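Local coordinates for protein tapirin (PDB 6N2C) that probably binds cellulose through its beta-helical C-terminal domain, which carries a zinc ion, and so helps a thermophilic bacterium adhere to cellulose, at residues A[555-558]-A[559-563]. Sequence-based numbering, arbitrary orientation.
Sequences MPQP and LIDYL
Met555 lies across Leu559 and Leu563 at about a right angle to both, its SD 3.6 Å from Leu563 CD1 and 3.8 Å from Leu559 CD2. The bend at chi3 (-77°) brings CE round to Leu563 CD1 as well. Ile560 meets the same methionine nearer its root: with CG1 anti to the carbonyl carbon (chi1 -67°), CG1 stands 3.7 Å from Met555 CB and CD1 packs against Met555 O. Cutting Ile560 back to an alanine removes CG1 and CD1 and would probably leave a gap beside Met555 CB and O, which lose that apolar cover. On the exposed side, Gln557 NE2 donates to Asp561 OD1 at 2.7 Å, one turn on; the acceptor lies in the amide plane but is approached from above the carboxylate plane, the two planes being 45° apart. Pro556 is the N-cap, and its O accepts a nearly straight bond from Ile560 N (3.0 Å) that opens the first turn of helix 557-565, with a weak second one from Leu559 N. This helix follows strand 548-552, the last in sequence; Met555 and Leu559 pack on Phe515 of strand 513-518, and Leu559 also touches Val487 of strand 483-488.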
loop_
_atom_site.group_PDB
_atom_site.type_symbol
_atom_site.label_atom_id
_atom_site.label_comp_id
_atom_site.label_asym_id
_atom_site.label_seq_id
_atom_site.Cartn_x
_atom_site.Cartn_y
_atom_site.Cartn_z
ATOM N N MET A 555 -20.855 1.554 15.765
ATOM C CA MET A 555 -22.280 1.496 15.711
ATOM C C MET A 555 -22.906 1.364 17.123
ATOM O O MET A 555 -22.339 0.607 17.959
ATOM C CB MET A 555 -22.750 0.275 14.842
ATOM C CG MET A 555 -22.564 0.519 13.320
ATOM S SD MET A 555 -23.227 -0.907 12.363
ATOM C CE MET A 555 -22.021 -2.083 12.556
ATOM N N PRO A 556 -24.097 1.926 17.286
ATOM C CA PRO A 556 -24.724 1.801 18.613
ATOM C C PRO A 556 -25.043 0.278 18.848
ATOM O O PRO A 556 -25.384 -0.483 17.907
ATOM C CB PRO A 556 -25.984 2.603 18.475
ATOM C CG PRO A 556 -25.699 3.585 17.352
ATOM C CD PRO A 556 -24.840 2.845 16.420
ATOM N N GLN A 557 -24.985 -0.104 20.115
ATOM C CA GLN A 557 -25.161 -1.508 20.431
ATOM C C GLN A 557 -26.487 -2.066 19.938
ATOM O O GLN A 557 -26.475 -3.205 19.517
ATOM C CB GLN A 557 -24.924 -1.769 21.938
ATOM C CG GLN A 557 -24.835 -3.266 22.257
ATOM C CD GLN A 557 -23.657 -3.922 21.572
ATOM O OE1 GLN A 557 -22.538 -3.477 21.684
ATOM N NE2 GLN A 557 -23.908 -5.017 20.937
ATOM N N PRO A 558 -27.589 -1.327 20.000
ATOM C CA PRO A 558 -28.873 -1.891 19.537
ATOM C C PRO A 558 -28.843 -2.145 18.012
ATOM O O PRO A 558 -29.454 -3.115 17.515
ATOM C CB PRO A 558 -29.892 -0.828 19.825
ATOM C CG PRO A 558 -29.207 0.161 20.721
ATOM C CD PRO A 558 -27.776 -0.052 20.738
ATOM N N LEU A 559 -28.019 -1.366 17.329
ATOM C CA LEU A 559 -27.878 -1.600 15.847
ATOM C C LEU A 559 -27.023 -2.825 15.630
ATOM O O LEU A 559 -27.367 -3.643 14.784
ATOM C CB LEU A 559 -27.370 -0.331 15.138
ATOM C CG LEU A 559 -27.060 -0.425 13.619
ATOM C CD1 LEU A 559 -28.427 -0.657 12.947
ATOM C CD2 LEU A 559 -26.441 0.884 13.183
ATOM N N ILE A 560 -25.901 -3.016 16.336
ATOM C CA ILE A 560 -25.083 -4.161 16.221
ATOM C C ILE A 560 -25.910 -5.435 16.560
ATOM O O ILE A 560 -25.913 -6.457 15.851
ATOM C CB ILE A 560 -23.889 -4.093 17.145
ATOM C CG1 ILE A 560 -22.918 -2.960 16.717
ATOM C CG2 ILE A 560 -23.153 -5.411 17.274
ATOM C CD1 ILE A 560 -21.839 -2.695 17.657
ATOM N N ASP A 561 -26.663 -5.350 17.659
ATOM C CA ASP A 561 -27.476 -6.497 18.068
ATOM C C ASP A 561 -28.482 -6.879 16.947
ATOM O O ASP A 561 -28.667 -8.066 16.673
ATOM C CB ASP A 561 -28.295 -6.176 19.315
ATOM C CG ASP A 561 -27.410 -6.001 20.563
ATOM O OD1 ASP A 561 -26.214 -6.316 20.591
ATOM O OD2 ASP A 561 -28.030 -5.544 21.479
ATOM N N TYR A 562 -29.103 -5.897 16.333
ATOM C CA TYR A 562 -29.997 -6.145 15.212
ATOM C C TYR A 562 -29.290 -6.809 14.044
ATOM O O TYR A 562 -29.735 -7.899 13.513
ATOM C CB TYR A 562 -30.678 -4.897 14.716
ATOM C CG TYR A 562 -31.590 -5.082 13.549
ATOM C CD1 TYR A 562 -32.887 -5.601 13.709
ATOM C CD2 TYR A 562 -31.144 -4.889 12.239
ATOM C CE1 TYR A 562 -33.707 -5.795 12.614
ATOM C CE2 TYR A 562 -31.925 -5.154 11.133
ATOM C CZ TYR A 562 -33.227 -5.545 11.318
ATOM O OH TYR A 562 -34.002 -5.797 10.260
ATOM N N LEU A 563 -28.159 -6.251 13.660
ATOM C CA LEU A 563 -27.432 -6.829 12.554
ATOM C C LEU A 563 -26.970 -8.262 12.814
ATOM O O LEU A 563 -26.979 -9.110 11.889
ATOM C CB LEU A 563 -26.212 -6.023 12.173
ATOM C CG LEU A 563 -26.542 -4.603 11.686
ATOM C CD1 LEU A 563 -25.274 -3.733 11.562
ATOM C CD2 LEU A 563 -27.300 -4.534 10.384
#